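Local coordinates for Uly1 (Catenovulum maritimum, PDB 7DRQ), which probably cleaves the algal polysaccharide ulvan by a lyase reaction, as a calcium-binding, propeller-like member of polysaccharide lyase family 24, at residues 277-282 against 289-294; 285-290 against 341-346; 362-367 against 374-379. All coordinates share one frame; numbering follows the deposited sequence.

Contact 1. Residues 277-282 against 289-294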
loop_
_atom_site.group_PDB
_atom_site.type_symbol
_atom_site.label_atom_id
_atom_site.label_comp_id
_atom_site.label_asym_id
_atom_site.label_seq_id
_atom_site.Cartn_x
_atom_site.Cartn_y
_atom_site.Cartn_z
ATOM N N PHE A 277 -11.406 0.936 -6.918
ATOM C CA PHE A 277 -11.606 1.695 -5.691
ATOM C C PHE A 277 -13.058 1.619 -5.248
ATOM O O PHE A 277 -13.945 1.203 -5.998
ATOM C CB PHE A 277 -11.169 3.169 -5.862
ATOM C CG PHE A 277 -11.965 3.942 -6.875
ATOM C CD1 PHE A 277 -11.576 3.965 -8.208
ATOM C CD2 PHE A 277 -13.078 4.692 -6.488
ATOM C CE1 PHE A 277 -12.295 4.691 -9.150
ATOM C CE2 PHE A 277 -13.808 5.434 -7.431
ATOM C CZ PHE A 277 -13.408 5.436 -8.758
ATOM N N GLN A 278 -13.274 2.005 -3.993
ATOM C CA GLN A 278 -14.592 2.303 -3.458
ATOM C C GLN A 278 -14.627 3.767 -3.034
ATOM O O GLN A 278 -13.595 4.424 -2.907
ATOM C CB GLN A 278 -14.938 1.361 -2.284
ATOM C CG GLN A 278 -14.765 -0.104 -2.697
ATOM C CD GLN A 278 -15.308 -1.100 -1.685
ATOM O OE1 GLN A 278 -14.648 -1.426 -0.693
ATOM N NE2 GLN A 278 -16.514 -1.597 -1.935
ATOM N N ARG A 279 -15.829 4.283 -2.823
ATOM C CA ARG A 279 -16.035 5.709 -2.617
ATOM C C ARG A 279 -16.562 5.941 -1.204
ATOM O O ARG A 279 -17.348 5.144 -0.694
ATOM C CB ARG A 279 -17.020 6.260 -3.662
ATOM C CG ARG A 279 -17.664 7.595 -3.276
ATOM C CD ARG A 279 -18.653 8.088 -4.346
ATOM N NE ARG A 279 -19.805 7.198 -4.471
ATOM C CZ ARG A 279 -20.623 7.178 -5.526
ATOM N NH1 ARG A 279 -20.416 8.020 -6.527
ATOM N NH2 ARG A 279 -21.669 6.353 -5.552
ATOM N N ARG A 280 -16.114 7.012 -0.549
ATOM C CA ARG A 280 -16.747 7.447 0.685
ATOM C C ARG A 280 -17.405 8.786 0.405
ATOM O O ARG A 280 -16.717 9.765 0.101
ATOM C CB ARG A 280 -15.773 7.571 1.862
ATOM C CG ARG A 280 -16.511 7.919 3.171
ATOM C CD ARG A 280 -15.579 7.991 4.390
ATOM N NE ARG A 280 -14.901 6.724 4.662
ATOM C CZ ARG A 280 -14.086 6.517 5.692
ATOM N NH1 ARG A 280 -13.873 7.479 6.579
ATOM N NH2 ARG A 280 -13.490 5.335 5.848
ATOM N N PHE A 281 -18.695 8.855 0.516
ATOM C CA PHE A 281 -19.417 10.073 0.251
ATOM C C PHE A 281 -19.736 10.878 1.512
ATOM O O PHE A 281 -20.000 12.005 1.416
ATOM C CB PHE A 281 -20.784 9.756 -0.391
ATOM C CG PHE A 281 -20.953 10.181 -1.806
ATOM C CD1 PHE A 281 -20.563 11.392 -2.239
ATOM C CD2 PHE A 281 -21.599 9.358 -2.707
ATOM C CE1 PHE A 281 -20.731 11.768 -3.535
ATOM C CE2 PHE A 281 -21.802 9.743 -4.012
ATOM C CZ PHE A 281 -21.358 10.971 -4.425
ATOM N N ASN A 282 -19.767 10.229 2.651
ATOM C CA ASN A 282 -20.126 10.891 3.900
ATOM C C ASN A 282 -21.496 11.539 3.817
ATOM O O ASN A 282 -21.741 12.576 4.438
ATOM C CB ASN A 282 -19.081 11.921 4.309
ATOM C CG ASN A 282 -17.687 11.326 4.376
ATOM O OD1 ASN A 282 -17.357 10.590 5.313
ATOM N ND2 ASN A 282 -16.870 11.643 3.379
ATOM N N ALA A 289 -19.552 3.977 5.936
ATOM C CA ALA A 289 -18.285 4.457 5.403
ATOM C C ALA A 289 -18.332 4.414 3.886
ATOM O O ALA A 289 -19.010 5.242 3.269
ATOM C CB ALA A 289 -17.120 3.637 5.961
ATOM N N GLN A 290 -17.672 3.432 3.264
ATOM C CA GLN A 290 -17.617 3.442 1.802
ATOM C C GLN A 290 -18.909 2.920 1.177
ATOM O O GLN A 290 -19.739 2.263 1.818
ATOM C CB GLN A 290 -16.422 2.621 1.296
ATOM C CG GLN A 290 -15.072 3.340 1.317
ATOM C CD GLN A 290 -14.441 3.375 2.684
ATOM O OE1 GLN A 290 -14.684 4.288 3.478
ATOM N NE2 GLN A 290 -13.599 2.373 2.979
ATOM N N ASP A 291 -19.056 3.217 -0.110
ATOM C CA ASP A 291 -20.135 2.695 -0.938
ATOM C C ASP A 291 -19.575 2.414 -2.325
ATOM O O ASP A 291 -18.534 2.946 -2.717
ATOM C CB ASP A 291 -21.329 3.681 -1.028
ATOM C CG ASP A 291 -21.022 4.902 -1.896
ATOM O OD1 ASP A 291 -21.277 4.836 -3.115
ATOM O OD2 ASP A 291 -20.531 5.925 -1.358
ATOM N N GLY A 292 -20.280 1.567 -3.065
ATOM C CA GLY A 292 -19.955 1.323 -4.450
ATOM C C GLY A 292 -18.699 0.503 -4.660
ATOM O O GLY A 292 -17.983 0.172 -3.704
HETATM N N MSE A 293 -18.438 0.157 -5.907
HETATM C CA MSE A 293 -17.203 -0.507 -6.303
HETATM C C MSE A 293 -16.900 -0.040 -7.723
HETATM O O MSE A 293 -17.774 -0.053 -8.594
HETATM C CB MSE A 293 -17.346 -2.025 -6.212
HETATM C CG MSE A 293 -16.079 -2.779 -6.505
HETATM SE SE MSE A 293 -16.390 -4.702 -6.159
HETATM C CE MSE A 293 -16.553 -4.692 -4.232
ATOM N N PHE A 294 -15.663 0.377 -7.966
ATOM C CA PHE A 294 -15.349 1.116 -9.184
ATOM C C PHE A 294 -14.036 0.624 -9.778
ATOM O O PHE A 294 -13.156 0.132 -9.069
ATOM C CB PHE A 294 -15.275 2.620 -8.890
ATOM C CG PHE A 294 -16.491 3.160 -8.187
ATOM C CD1 PHE A 294 -17.579 3.624 -8.907
ATOM C CD2 PHE A 294 -16.559 3.169 -6.793
ATOM C CE1 PHE A 294 -18.718 4.110 -8.251
ATOM C CE2 PHE A 294 -17.681 3.641 -6.140
ATOM C CZ PHE A 294 -18.762 4.124 -6.872
HETATM O O HOH W 1 -13.030 0.234 0.991
HETATM O O HOH W 2 -20.210 6.533 1.173
HETATM O O HOH W 3 -20.179 7.538 4.523
#
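Phe277 and Phe294 face each other as an antiparallel hydrogen-bonded pair, as do Arg279 and Asp291, and the register slips by one residue between them, a beta bulge in the hairpin made by strands 272-280 and 290-298. Gly292 sits in the bulge with a positive phi of 73°, which favours glycine. On the face that carries Phe277, Arg279, Asp291 and Phe294, the two rings lie nearly parallel but slid apart, so it is the Phe294 CB that rests over the Phe277 ring, 3.4 Å from its CZ. Along the guanidinium edge, Arg279 NE and NH2 both reach the syn lone pair of Asp291 OD1, the NH2 bond measuring 2.9 Å. Asp291 turns its carboxylate there with CG between its own backbone N and carbonyl carbon (chi1 73°). Off that face, Gln278 NE2 donates to Gly292 O at 2.9 Å, while a water joins Gln278 OE1 to Gln290 NE2. Toward the connecting loop, Arg280 holds one oxygen with two nitrogens: NE is 2.7 Å from Gln290 OE1 and NH2 2.9 Å from the same atom, with guanidinium and amide nearly coplanar. A second water links Asp291 OD2, Ala289 O and Phe281 N. The buried Arg279 charge is thus paired with Asp291, with Glu256 and Asp323 as more distant, weak partners, and has Phe281 CE2 over one guanidinium face and Phe294 CZ, its ring steeply tilted, over the other. The side-on, two-nitrogen pairing would probably favour the ionised carboxylate.

Contact 2. Residues 285-290 against 341-346. With CA (calcium ion), chain E.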
loop_
_atom_site.group_PDB
_atom_site.type_symbol
_atom_site.label_atom_id
_atom_site.label_comp_id
_atom_site.label_asym_id
_atom_site.label_seq_id
_atom_site.Cartn_x
_atom_site.Cartn_y
_atom_site.Cartn_z
ATOM N N ASP A 285 -26.651 8.413 5.389
ATOM C CA ASP A 285 -27.356 7.421 4.601
ATOM C C ASP A 285 -27.085 6.047 5.202
ATOM O O ASP A 285 -26.568 5.928 6.315
ATOM C CB ASP A 285 -26.939 7.503 3.128
ATOM C CG ASP A 285 -25.449 7.222 2.915
ATOM O OD1 ASP A 285 -24.750 6.844 3.880
ATOM O OD2 ASP A 285 -24.978 7.404 1.779
ATOM N N ARG A 286 -27.422 5.007 4.450
ATOM C CA ARG A 286 -27.231 3.640 4.913
ATOM C C ARG A 286 -25.762 3.230 4.970
ATOM O O ARG A 286 -25.456 2.181 5.547
ATOM C CB ARG A 286 -27.982 2.678 4.000
ATOM C CG ARG A 286 -27.455 2.683 2.571
ATOM C CD ARG A 286 -28.362 1.936 1.603
ATOM N NE ARG A 286 -28.445 0.501 1.877
ATOM C CZ ARG A 286 -28.389 -0.427 0.928
ATOM N NH1 ARG A 286 -28.247 -0.066 -0.349
ATOM N NH2 ARG A 286 -28.491 -1.707 1.242
ATOM N N PHE A 287 -24.853 4.015 4.396
ATOM C CA PHE A 287 -23.444 3.623 4.277
ATOM C C PHE A 287 -22.645 4.252 5.419
ATOM O O PHE A 287 -22.416 5.461 5.439
ATOM C CB PHE A 287 -22.892 4.023 2.910
ATOM C CG PHE A 287 -23.557 3.306 1.772
ATOM C CD1 PHE A 287 -23.302 1.955 1.542
ATOM C CD2 PHE A 287 -24.466 3.962 0.956
ATOM C CE1 PHE A 287 -23.927 1.284 0.500
ATOM C CE2 PHE A 287 -25.105 3.291 -0.081
ATOM C CZ PHE A 287 -24.844 1.955 -0.306
ATOM N N ARG A 288 -22.237 3.423 6.378
ATOM C CA ARG A 288 -21.423 3.902 7.492
ATOM C C ARG A 288 -20.129 4.533 7.000
ATOM O O ARG A 288 -19.639 5.508 7.585
ATOM C CB ARG A 288 -21.115 2.739 8.432
ATOM C CG ARG A 288 -20.244 3.104 9.605
ATOM C CD ARG A 288 -20.066 1.887 10.515
ATOM N NE ARG A 288 -19.121 2.163 11.589
ATOM C CZ ARG A 288 -18.048 1.430 11.855
ATOM N NH1 ARG A 288 -17.770 0.358 11.127
ATOM N NH2 ARG A 288 -17.257 1.762 12.866
ATOM N N ALA A 289 -19.552 3.977 5.936
ATOM C CA ALA A 289 -18.285 4.457 5.403
ATOM C C ALA A 289 -18.332 4.414 3.886
ATOM O O ALA A 289 -19.010 5.242 3.269
ATOM C CB ALA A 289 -17.120 3.637 5.961
ATOM N N GLN A 290 -17.672 3.432 3.264
ATOM C CA GLN A 290 -17.617 3.442 1.802
ATOM C C GLN A 290 -18.909 2.920 1.177
ATOM O O GLN A 290 -19.739 2.263 1.818
ATOM C CB GLN A 290 -16.422 2.621 1.296
ATOM C CG GLN A 290 -15.072 3.340 1.317
ATOM C CD GLN A 290 -14.441 3.375 2.684
ATOM O OE1 GLN A 290 -14.684 4.288 3.478
ATOM N NE2 GLN A 290 -13.599 2.373 2.979
ATOM N N ASP A 341 -26.289 3.875 8.492
ATOM C CA ASP A 341 -25.016 3.205 8.753
ATOM C C ASP A 341 -25.110 1.681 8.762
ATOM O O ASP A 341 -24.141 1.020 9.144
ATOM C CB ASP A 341 -24.401 3.689 10.071
ATOM C CG ASP A 341 -24.039 5.157 10.034
ATOM O OD1 ASP A 341 -23.955 5.713 8.921
ATOM O OD2 ASP A 341 -23.840 5.748 11.115
ATOM N N GLN A 342 -26.226 1.098 8.312
ATOM C CA GLN A 342 -26.395 -0.358 8.410
ATOM C C GLN A 342 -25.492 -1.137 7.453
ATOM O O GLN A 342 -25.235 -2.318 7.697
ATOM C CB GLN A 342 -27.856 -0.753 8.160
ATOM C CG GLN A 342 -28.247 -2.106 8.791
ATOM C CD GLN A 342 -29.732 -2.422 8.674
ATOM O OE1 GLN A 342 -30.544 -1.546 8.386
ATOM N NE2 GLN A 342 -30.090 -3.691 8.895
ATOM N N VAL A 343 -25.027 -0.523 6.366
ATOM C CA VAL A 343 -24.049 -1.141 5.471
ATOM C C VAL A 343 -22.694 -0.533 5.793
ATOM O O VAL A 343 -22.466 0.660 5.551
ATOM C CB VAL A 343 -24.393 -0.929 3.993
ATOM C CG1 VAL A 343 -23.356 -1.659 3.096
ATOM C CG2 VAL A 343 -25.807 -1.385 3.683
ATOM N N SER A 344 -21.781 -1.349 6.316
ATOM C CA SER A 344 -20.491 -0.870 6.782
ATOM C C SER A 344 -19.423 -1.493 5.892
ATOM O O SER A 344 -19.186 -2.705 5.949
ATOM C CB SER A 344 -20.267 -1.214 8.256
ATOM O OG SER A 344 -18.973 -0.819 8.679
ATOM N N ILE A 345 -18.817 -0.665 5.043
ATOM C CA ILE A 345 -17.727 -1.068 4.167
ATOM C C ILE A 345 -16.510 -0.259 4.585
ATOM O O ILE A 345 -16.453 0.953 4.341
ATOM C CB ILE A 345 -18.061 -0.834 2.688
ATOM C CG1 ILE A 345 -19.306 -1.633 2.287
ATOM C CG2 ILE A 345 -16.864 -1.183 1.805
ATOM C CD1 ILE A 345 -19.886 -1.175 0.951
ATOM N N THR A 346 -15.521 -0.926 5.194
ATOM C CA THR A 346 -14.366 -0.237 5.746
ATOM C C THR A 346 -13.038 -0.820 5.286
ATOM O O THR A 346 -11.989 -0.294 5.660
ATOM C CB THR A 346 -14.416 -0.253 7.287
ATOM O OG1 THR A 346 -14.623 -1.591 7.745
ATOM C CG2 THR A 346 -15.565 0.624 7.786
HETATM CA CA CA E . -22.661 7.710 4.883
HETATM O O HOH W 4 -24.093 7.559 6.982
HETATM O O HOH W 5 -22.350 7.942 2.440
HETATM O O HOH W 6 -20.210 1.765 4.336
HETATM O O HOH W 3 -20.179 7.538 4.523
HETATM O O HOH W 7 -12.095 2.449 5.681
HETATM O O HOH W 8 -21.611 9.139 6.364
#
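Arg286 O accepts from Val343 N, and Val343 O from Arg288 N, so a single backbone bridge at Phe287 and Val343 ties segment 285-290, part of the calcium-binding loop, to the short strand 343-344. Asp341 N to Asp285 O and Gln290 N to Ile345 O, each 3.0 Å, add a backbone bond on either side of the bridge. The segment opens with an Asx turn: Asp285 OD1 takes the Phe287 N-H from above its carboxylate plane and also binds the calcium ion at 2.5 Å. Phe287 O is a second ligand at 2.3 Å, Leu283 belongs to the same site, and four waters bind as well. One of these waters donates to Asp341 OD1, which brings the facing segment into the second shell of the metal; another donates to Asp285 OD2.

Away from the ion the side chains are matched in pairs. Phe287 and Val343 run alongside each other, the ring's CD1 reaching CG1 of the valine at 3.9 Å, and Arg286 CG lies over one face of that ring. The Arg286 guanidinium meets the other methyl, Val343 CG2, while its NE and NH2 bond to Ala337 O and Gly331 O. Arg288 stretches straight from CG to NE, its CG anti to the backbone N (chi1 178°), which carries the guanidinium out past Ser344; Trp368 gives it a cation-pi partner. Ala289 CB packs against Ile345 O and the Thr346 methyl. A water accepts from Ala289 N and Ile345 N and donates to Gln290 O and Val343 O, linking the two backbones between the direct bonds. Arg288 NH1 donates to Ser344 OG at 3.0 Å, the hydroxyl lying in the guanidinium plane.

Contact 3. Residues 362-367 against 374-379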
loop_
_atom_site.group_PDB
_atom_site.type_symbol
_atom_site.label_atom_id
_atom_site.label_comp_id
_atom_site.label_asym_id
_atom_site.label_seq_id
_atom_site.Cartn_x
_atom_site.Cartn_y
_atom_site.Cartn_z
ATOM N N ILE A 362 -12.749 -7.986 -5.348
ATOM C CA ILE A 362 -13.298 -8.575 -4.135
ATOM C C ILE A 362 -13.611 -7.464 -3.140
ATOM O O ILE A 362 -13.045 -6.370 -3.192
ATOM C CB ILE A 362 -12.346 -9.612 -3.505
ATOM C CG1 ILE A 362 -11.026 -8.962 -3.100
ATOM C CG2 ILE A 362 -12.110 -10.766 -4.474
ATOM C CD1 ILE A 362 -10.154 -9.873 -2.246
ATOM N N GLY A 363 -14.533 -7.766 -2.229
ATOM C CA GLY A 363 -14.940 -6.808 -1.219
ATOM C C GLY A 363 -15.466 -7.516 0.011
ATOM O O GLY A 363 -15.848 -8.689 -0.034
ATOM N N GLN A 364 -15.477 -6.779 1.117
ATOM C CA GLN A 364 -16.135 -7.210 2.344
ATOM C C GLN A 364 -17.197 -6.178 2.693
ATOM O O GLN A 364 -16.888 -4.995 2.873
ATOM C CB GLN A 364 -15.159 -7.372 3.505
ATOM C CG GLN A 364 -15.854 -7.951 4.734
ATOM C CD GLN A 364 -14.955 -8.055 5.945
ATOM O OE1 GLN A 364 -13.725 -8.045 5.829
ATOM N NE2 GLN A 364 -15.567 -8.176 7.123
ATOM N N THR A 365 -18.440 -6.625 2.787
ATOM C CA THR A 365 -19.578 -5.749 3.046
ATOM C C THR A 365 -20.256 -6.235 4.319
ATOM O O THR A 365 -20.788 -7.349 4.347
ATOM C CB THR A 365 -20.545 -5.767 1.861
ATOM O OG1 THR A 365 -19.845 -5.345 0.681
ATOM C CG2 THR A 365 -21.754 -4.825 2.108
ATOM N N ASN A 366 -20.244 -5.412 5.364
ATOM C CA ASN A 366 -20.732 -5.838 6.672
ATOM C C ASN A 366 -22.085 -5.211 6.984
ATOM O O ASN A 366 -22.341 -4.056 6.628
ATOM C CB ASN A 366 -19.743 -5.467 7.775
ATOM C CG ASN A 366 -18.378 -6.069 7.547
ATOM O OD1 ASN A 366 -18.264 -7.234 7.165
ATOM N ND2 ASN A 366 -17.336 -5.278 7.759
ATOM N N GLU A 367 -22.936 -5.971 7.669
ATOM C CA GLU A 367 -24.171 -5.422 8.216
ATOM C C GLU A 367 -23.902 -4.896 9.620
ATOM O O GLU A 367 -23.326 -5.603 10.453
ATOM C CB GLU A 367 -25.286 -6.467 8.246
ATOM C CG GLU A 367 -26.638 -5.839 8.649
ATOM C CD GLU A 367 -27.811 -6.775 8.464
ATOM O OE1 GLU A 367 -27.574 -7.950 8.137
ATOM O OE2 GLU A 367 -28.972 -6.330 8.643
ATOM N N ILE A 374 -22.909 -7.533 12.508
ATOM C CA ILE A 374 -23.680 -8.747 12.768
ATOM C C ILE A 374 -23.643 -9.716 11.604
ATOM O O ILE A 374 -24.116 -10.857 11.745
ATOM C CB ILE A 374 -25.144 -8.430 13.146
ATOM C CG1 ILE A 374 -25.905 -7.804 11.970
ATOM C CG2 ILE A 374 -25.201 -7.538 14.385
ATOM C CD1 ILE A 374 -27.403 -7.768 12.162
ATOM N N LYS A 375 -23.080 -9.315 10.467
ATOM C CA LYS A 375 -22.998 -10.180 9.302
ATOM C C LYS A 375 -21.872 -9.664 8.420
ATOM O O LYS A 375 -21.740 -8.453 8.230
ATOM C CB LYS A 375 -24.328 -10.198 8.539
ATOM C CG LYS A 375 -24.296 -10.983 7.250
ATOM C CD LYS A 375 -25.612 -10.834 6.510
ATOM C CE LYS A 375 -26.265 -12.171 6.286
ATOM N NZ LYS A 375 -27.720 -12.001 5.981
ATOM N N LYS A 376 -21.056 -10.580 7.905
ATOM C CA LYS A 376 -19.960 -10.251 7.000
ATOM C C LYS A 376 -20.215 -10.929 5.663
ATOM O O LYS A 376 -20.359 -12.155 5.603
ATOM C CB LYS A 376 -18.612 -10.701 7.572
ATOM C CG LYS A 376 -18.280 -10.128 8.946
ATOM C CD LYS A 376 -16.977 -10.732 9.476
ATOM C CE LYS A 376 -16.535 -10.098 10.783
ATOM N NZ LYS A 376 -15.173 -10.572 11.197
ATOM N N VAL A 377 -20.274 -10.140 4.596
ATOM C CA VAL A 377 -20.505 -10.669 3.258
ATOM C C VAL A 377 -19.250 -10.423 2.435
ATOM O O VAL A 377 -18.825 -9.273 2.269
ATOM C CB VAL A 377 -21.722 -10.021 2.586
ATOM C CG1 VAL A 377 -21.908 -10.604 1.194
ATOM C CG2 VAL A 377 -22.975 -10.191 3.457
ATOM N N TYR A 378 -18.661 -11.491 1.906
ATOM C CA TYR A 378 -17.514 -11.364 1.014
ATOM C C TYR A 378 -17.980 -11.551 -0.423
ATOM O O TYR A 378 -18.739 -12.478 -0.711
ATOM C CB TYR A 378 -16.429 -12.383 1.378
ATOM C CG TYR A 378 -15.970 -12.232 2.809
ATOM C CD1 TYR A 378 -14.931 -11.368 3.135
ATOM C CD2 TYR A 378 -16.594 -12.934 3.840
ATOM C CE1 TYR A 378 -14.521 -11.212 4.445
ATOM C CE2 TYR A 378 -16.190 -12.785 5.146
ATOM C CZ TYR A 378 -15.155 -11.929 5.444
ATOM O OH TYR A 378 -14.755 -11.786 6.752
ATOM N N SER A 379 -17.545 -10.666 -1.323
ATOM C CA SER A 379 -17.980 -10.740 -2.712
ATOM C C SER A 379 -16.788 -10.906 -3.642
ATOM O O SER A 379 -15.682 -10.437 -3.367
ATOM C CB SER A 379 -18.786 -9.493 -3.156
ATOM O OG SER A 379 -18.077 -8.290 -2.896
HETATM O O HOH W 9 -13.838 -8.824 9.452
HETATM O O HOH W 10 -18.795 -7.624 -0.304
#
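The Tyr378 ring and the Gln364 amide lie side by side and point the same way, their planes 41° apart, so the two flat groups meet obliquely: Tyr378 CE1 comes within 3.5 Å of Gln364 CD. They belong to a regular antiparallel beta hairpin, strands 359-369 and 372-383, in which Gln364 with Tyr378 and Asn366 with Lys376 are the non-hydrogen-bonded pairs of one sheet face. Gln364 reaches out with CG opposite its backbone N (chi1 -175°) and the rest of the chain extended. This sets NE2 to donate to Asn366 OD1 at 2.9 Å, in the plane of that carbonyl and on a lone pair, while a water accepts from both Gln364 NE2 and Lys376 NZ. The same Asn366 oxygen lies 3.4 Å from Lys376 CG, where the lysine chain passes alongside before leading out to solvent. Replacing Gln364 with alanine would probably leave the Asn366 carbonyl without this donor, free the asparagine amide to turn, and strip the Tyr378 ring of the chain beside it.

Between the strands, Thr365 and Val377 form a hydrogen-bonded pair, with Thr365 N to Val377 O at 2.7 Å and nearly straight (173°); Gly363 pairs likewise with Ser379. On this opposite face Glu367 lays its extended chain across Ile374 and Lys375. Its OE1 is 4.6 Å from Lys375 NZ, beyond a salt bridge, and its OE2 accepts instead from Gln342 NE2, on the residue just before strand 343-344. Thr365 faces Pro330 and Val377 faces Thr394, both in loops that pack on the sheet. One water bridges the strands here, 2.7 Å from Thr365 OG1 and 2.8 Å from Ser379 OG.

How the contacts relate
Contact 1 is almost wholly buried, whereas contacts 2 and 3 are only partly so, with their long basic side chains at the margin. Contacts 1 and 2 share Ala289 and Gln290, where the hairpin gives way to the calcium loop, and a calcium-bound water belongs to both. Contacts 2 and 3 meet within one sheet, since strand 343-344 lies beside strand 359-369: Ser344 N probably bonds to Asn366 O. Contact 1 touches contact 3 through the Met293 methyl, near Gly363 and Ser379. The chemistry changes accordingly, from a buried ion pair whose guanidinium is flanked by phenylalanines, through metal and water bridges, to regular backbone pairing flanked by amides and lysines.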